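PDB 3MYR: nickel-dependent hydrogenase large subunit from Allochromatium vinosum, which carries the nickel-iron active centre of a membrane-bound [NiFe] hydrogenase, which oxidises molecular hydrogen and passes the electrons to an acceptor. Local coordinates for residues V73-R81 / W473-G481. Sequence-based numbering, arbitrary orientation.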
ATOM      1  N   VAL B  73       7.381  -1.457 -15.194  1.00 19.25           N
ATOM      2  CA  VAL B  73       7.680  -0.857 -16.542  1.00 18.58           C
ATOM      3  C   VAL B  73       9.213  -0.727 -16.600  1.00 18.89           C
ATOM      4  O   VAL B  73       9.806  -0.850 -17.678  1.00 22.29           O
ATOM      5  CB  VAL B  73       6.996   0.540 -16.773  1.00 17.84           C
ATOM      6  CG1 VAL B  73       5.441   0.392 -16.874  1.00 17.59           C
ATOM      7  CG2 VAL B  73       7.341   1.485 -15.639  1.00 16.65           C
ATOM      8  N   ARG B  74       9.864  -0.457 -15.474  1.00 18.56           N
ATOM      9  CA  ARG B  74      11.353  -0.419 -15.463  1.00 18.67           C
ATOM     10  C   ARG B  74      11.966  -1.801 -15.805  1.00 19.97           C
ATOM     11  O   ARG B  74      13.036  -1.860 -16.428  1.00 18.78           O
ATOM     12  CB  ARG B  74      11.900  -0.013 -14.098  1.00 19.54           C
ATOM     13  CG  ARG B  74      11.832   1.489 -13.835  1.00 20.22           C
ATOM     14  CD  ARG B  74      12.334   1.848 -12.436  1.00 20.23           C
ATOM     15  NE  ARG B  74      12.275   3.303 -12.187  1.00 16.89           N
ATOM     16  CZ  ARG B  74      12.583   3.878 -11.026  1.00 21.03           C
ATOM     17  NH1 ARG B  74      12.950   3.125 -10.007  1.00 18.98           N
ATOM     18  NH2 ARG B  74      12.479   5.206 -10.860  1.00 19.33           N
ATOM     19  N   ALA B  75      11.288  -2.894 -15.399  1.00 19.32           N
ATOM     20  CA  ALA B  75      11.809  -4.243 -15.679  1.00 20.25           C
ATOM     21  C   ALA B  75      11.751  -4.477 -17.165  1.00 22.17           C
ATOM     22  O   ALA B  75      12.728  -4.999 -17.770  1.00 22.71           O
ATOM     23  CB  ALA B  75      10.944  -5.356 -14.929  1.00 18.60           C
ATOM     24  N   VAL B  76      10.602  -4.132 -17.759  1.00 20.15           N
ATOM     25  CA  VAL B  76      10.445  -4.219 -19.212  1.00 20.80           C
ATOM     26  C   VAL B  76      11.426  -3.306 -20.007  1.00 22.60           C
ATOM     27  O   VAL B  76      12.074  -3.765 -20.966  1.00 22.31           O
ATOM     28  CB  VAL B  76       8.996  -4.022 -19.706  1.00 22.11           C
ATOM     29  CG1 VAL B  76       8.953  -4.303 -21.247  1.00 19.37           C
ATOM     30  CG2 VAL B  76       8.019  -5.013 -18.950  1.00 20.64           C
ATOM     31  N   GLU B  77      11.555  -2.052 -19.565  1.00 22.01           N
ATOM     32  CA  GLU B  77      12.507  -1.133 -20.136  1.00 22.15           C
ATOM     33  C   GLU B  77      13.950  -1.682 -19.987  1.00 24.12           C
ATOM     34  O   GLU B  77      14.739  -1.600 -20.930  1.00 22.61           O
ATOM     35  CB  GLU B  77      12.365   0.219 -19.438  1.00 23.07           C
ATOM     36  CG  GLU B  77      11.047   0.967 -19.878  1.00 20.88           C
ATOM     37  CD  GLU B  77      10.471   1.897 -18.822  1.00 22.59           C
ATOM     38  OE1 GLU B  77      11.183   2.211 -17.805  1.00 21.64           O
ATOM     39  OE2 GLU B  77       9.312   2.352 -19.062  1.00 24.80           O
ATOM     40  N   ASP B  78      14.253  -2.328 -18.861  1.00 22.08           N
ATOM     41  CA  ASP B  78      15.586  -2.918 -18.684  1.00 23.54           C
ATOM     42  C   ASP B  78      15.777  -4.070 -19.673  1.00 24.26           C
ATOM     43  O   ASP B  78      16.835  -4.155 -20.307  1.00 24.74           O
ATOM     44  CB  ASP B  78      15.794  -3.398 -17.223  1.00 23.01           C
ATOM     45  CG  ASP B  78      17.224  -3.835 -16.954  1.00 27.21           C
ATOM     46  OD1 ASP B  78      18.089  -2.957 -17.014  1.00 31.43           O
ATOM     47  OD2 ASP B  78      17.527  -5.044 -16.725  1.00 27.40           O
ATOM     48  N   ALA B  79      14.787  -4.961 -19.789  1.00 22.41           N
ATOM     49  CA  ALA B  79      14.915  -6.140 -20.649  1.00 25.13           C
ATOM     50  C   ALA B  79      15.151  -5.759 -22.112  1.00 26.10           C
ATOM     51  O   ALA B  79      15.918  -6.438 -22.856  1.00 29.11           O
ATOM     52  CB  ALA B  79      13.637  -7.006 -20.526  1.00 22.28           C
ATOM     53  N   LEU B  80      14.525  -4.657 -22.504  1.00 25.88           N
ATOM     54  CA  LEU B  80      14.360  -4.261 -23.901  1.00 26.69           C
ATOM     55  C   LEU B  80      15.291  -3.111 -24.250  1.00 27.86           C
ATOM     56  O   LEU B  80      15.449  -2.757 -25.450  1.00 30.10           O
ATOM     57  CB  LEU B  80      12.944  -3.792 -24.086  1.00 25.57           C
ATOM     58  CG  LEU B  80      11.955  -4.832 -24.593  1.00 28.86           C
ATOM     59  CD1 LEU B  80      12.360  -6.333 -24.766  1.00 28.63           C
ATOM     60  CD2 LEU B  80      10.497  -4.558 -24.449  1.00 24.58           C
ATOM     61  N   ARG B  81      15.924  -2.554 -23.215  1.00 26.69           N
ATOM     62  CA  ARG B  81      16.818  -1.342 -23.290  1.00 30.76           C
ATOM     63  C   ARG B  81      16.098  -0.163 -23.852  1.00 30.43           C
ATOM     64  O   ARG B  81      16.540   0.441 -24.819  1.00 30.59           O
ATOM     65  CB  ARG B  81      18.114  -1.586 -24.114  1.00 31.95           C
ATOM     66  CG  ARG B  81      18.501  -3.050 -24.038  1.00 41.93           C
ATOM     67  CD  ARG B  81      19.681  -3.354 -23.191  1.00 49.72           C
ATOM     68  NE  ARG B  81      20.734  -3.854 -24.094  1.00 58.25           N
ATOM     69  CZ  ARG B  81      21.719  -3.117 -24.653  1.00 62.54           C
ATOM     70  NH1 ARG B  81      22.626  -3.709 -25.458  1.00 60.93           N
ATOM     71  NH2 ARG B  81      21.835  -1.799 -24.407  1.00 60.75           N
ATOM     72  N   TRP B 473      10.903  -6.582 -30.628  1.00 29.41           N
ATOM     73  CA  TRP B 473      11.722  -7.114 -29.510  1.00 28.49           C
ATOM     74  C   TRP B 473      12.578  -8.349 -29.961  1.00 28.78           C
ATOM     75  O   TRP B 473      12.157  -9.071 -30.853  1.00 28.00           O
ATOM     76  CB  TRP B 473      10.801  -7.586 -28.405  1.00 27.14           C
ATOM     77  CG  TRP B 473       9.819  -6.583 -27.919  1.00 25.53           C
ATOM     78  CD1 TRP B 473       9.806  -5.215 -28.142  1.00 24.19           C
ATOM     79  CD2 TRP B 473       8.715  -6.868 -27.083  1.00 23.32           C
ATOM     80  NE1 TRP B 473       8.711  -4.660 -27.542  1.00 21.43           N
ATOM     81  CE2 TRP B 473       8.019  -5.649 -26.879  1.00 24.55           C
ATOM     82  CE3 TRP B 473       8.198  -8.067 -26.526  1.00 26.80           C
ATOM     83  CZ2 TRP B 473       6.812  -5.572 -26.089  1.00 23.39           C
ATOM     84  CZ3 TRP B 473       7.041  -7.999 -25.705  1.00 22.16           C
ATOM     85  CH2 TRP B 473       6.334  -6.756 -25.538  1.00 28.07           C
ATOM     86  N   PRO B 474      13.727  -8.605 -29.311  1.00 29.55           N
ATOM     87  CA  PRO B 474      14.440  -9.893 -29.511  1.00 31.30           C
ATOM     88  C   PRO B 474      13.532 -11.030 -29.017  1.00 31.99           C
ATOM     89  O   PRO B 474      12.674 -10.798 -28.163  1.00 27.91           O
ATOM     90  CB  PRO B 474      15.655  -9.791 -28.577  1.00 31.76           C
ATOM     91  CG  PRO B 474      15.599  -8.375 -27.960  1.00 32.88           C
ATOM     92  CD  PRO B 474      14.172  -7.915 -28.095  1.00 30.31           C
ATOM     93  N   SER B 475      13.708 -12.247 -29.534  1.00 30.65           N
ATOM     94  CA  SER B 475      12.772 -13.281 -29.199  1.00 30.39           C
ATOM     95  C   SER B 475      13.095 -13.823 -27.799  1.00 30.85           C
ATOM     96  O   SER B 475      12.256 -14.478 -27.156  1.00 30.16           O
ATOM     97  CB  SER B 475      12.794 -14.345 -30.278  1.00 32.37           C
ATOM     98  OG  SER B 475      14.053 -14.930 -30.236  1.00 35.98           O
ATOM     99  N   ARG B 476      14.257 -13.444 -27.273  1.00 29.87           N
ATOM    100  CA  ARG B 476      14.591 -13.744 -25.856  1.00 31.88           C
ATOM    101  C   ARG B 476      15.128 -12.476 -25.206  1.00 30.65           C
ATOM    102  O   ARG B 476      16.015 -11.847 -25.774  1.00 30.01           O
ATOM    103  CB  ARG B 476      15.711 -14.795 -25.775  1.00 32.28           C
ATOM    104  CG  ARG B 476      15.365 -16.119 -26.424  1.00 39.76           C
ATOM    105  CD  ARG B 476      14.466 -16.930 -25.507  1.00 46.58           C
ATOM    106  NE  ARG B 476      14.090 -18.238 -26.063  1.00 52.02           N
ATOM    107  CZ  ARG B 476      13.037 -18.450 -26.855  1.00 52.28           C
ATOM    108  NH1 ARG B 476      12.249 -17.455 -27.240  1.00 51.12           N
ATOM    109  NH2 ARG B 476      12.764 -19.668 -27.266  1.00 53.68           N
ATOM    110  N   ALA B 477      14.569 -12.055 -24.080  1.00 28.08           N
ATOM    111  CA  ALA B 477      15.139 -10.931 -23.342  1.00 27.29           C
ATOM    112  C   ALA B 477      14.839 -11.133 -21.857  1.00 27.58           C
ATOM    113  O   ALA B 477      13.886 -11.835 -21.499  1.00 28.19           O
ATOM    114  CB  ALA B 477      14.570  -9.571 -23.870  1.00 26.23           C
ATOM    115  N   GLN B 478      15.656 -10.541 -21.000  1.00 26.71           N
ATOM    116  CA  GLN B 478      15.376 -10.535 -19.575  1.00 27.13           C
ATOM    117  C   GLN B 478      15.940  -9.301 -18.952  1.00 27.37           C
ATOM    118  O   GLN B 478      16.866  -8.705 -19.507  1.00 25.86           O
ATOM    119  CB  GLN B 478      15.967 -11.756 -18.894  1.00 28.58           C
ATOM    120  CG  GLN B 478      17.483 -11.929 -18.948  1.00 29.47           C
ATOM    121  CD  GLN B 478      17.829 -13.321 -18.457  1.00 34.34           C
ATOM    122  OE1 GLN B 478      17.341 -14.304 -18.993  1.00 40.03           O
ATOM    123  NE2 GLN B 478      18.589 -13.404 -17.402  1.00 34.68           N
ATOM    124  N   GLY B 479      15.287  -8.834 -17.898  1.00 25.75           N
ATOM    125  CA  GLY B 479      15.657  -7.564 -17.265  1.00 25.47           C
ATOM    126  C   GLY B 479      15.160  -7.457 -15.828  1.00 25.38           C
ATOM    127  O   GLY B 479      14.331  -8.273 -15.359  1.00 25.39           O
ATOM    128  N   VAL B 480      15.675  -6.493 -15.082  1.00 24.41           N
ATOM    129  CA  VAL B 480      15.192  -6.292 -13.705  1.00 24.25           C
ATOM    130  C   VAL B 480      14.809  -4.844 -13.532  1.00 24.48           C
ATOM    131  O   VAL B 480      15.503  -3.933 -14.036  1.00 25.10           O
ATOM    132  CB  VAL B 480      16.263  -6.754 -12.696  1.00 26.83           C
ATOM    133  CG1 VAL B 480      17.629  -6.122 -13.024  1.00 30.78           C
ATOM    134  CG2 VAL B 480      15.835  -6.495 -11.256  1.00 26.76           C
ATOM    135  N   GLY B 481      13.647  -4.628 -12.932  1.00 21.21           N
ATOM    136  CA  GLY B 481      13.164  -3.273 -12.606  1.00 23.30           C
ATOM    137  C   GLY B 481      13.364  -3.066 -11.122  1.00 23.76           C
ATOM    138  O   GLY B 481      12.903  -3.880 -10.321  1.00 22.66           O
TER
HETATM  139  O   HOH W   1      17.636  -8.919 -22.421  1.00 27.86           O
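Leu80 lays CD2 over one face of the Trp473 indole, a CH-pi contact 3.6 Å from the centroid of the five-membered ring, whose NE1 is hydrogen-bonded to Leu467 O. The other branch, CD1, reaches Ala477 CB at 4.0 Å and the Pro474 ring. The second flat group, the Asp78 carboxylate, takes Val480 N on the anti side of OD2, 2.9 Å away and 33° out of its plane, in a fairly straight bond. With CG anti to the backbone N (chi1 -172°), the acid swings out over the strand. A lysine in place of Asp78 would probably leave Val480 N-H without its acceptor. Between these ends helix 73-80 runs at 143° to strand 476-481, their axes only 5.5 Å apart. Gly479 and Gly481 permit this, since a side chain on either would run into the helix backbone; Ala75 CB comes within 3.4 Å of Gly481 N. Ala79 CA meets Gln478 O in a CA-H...O contact, and a water bridges Ala79 O to Gln478 N. The contact thus combines close backbone packing against an edge strand of this chain's three-stranded antiparallel sheet with an apolar patch round Leu80; one carboxylate and one water serve strand N-H groups.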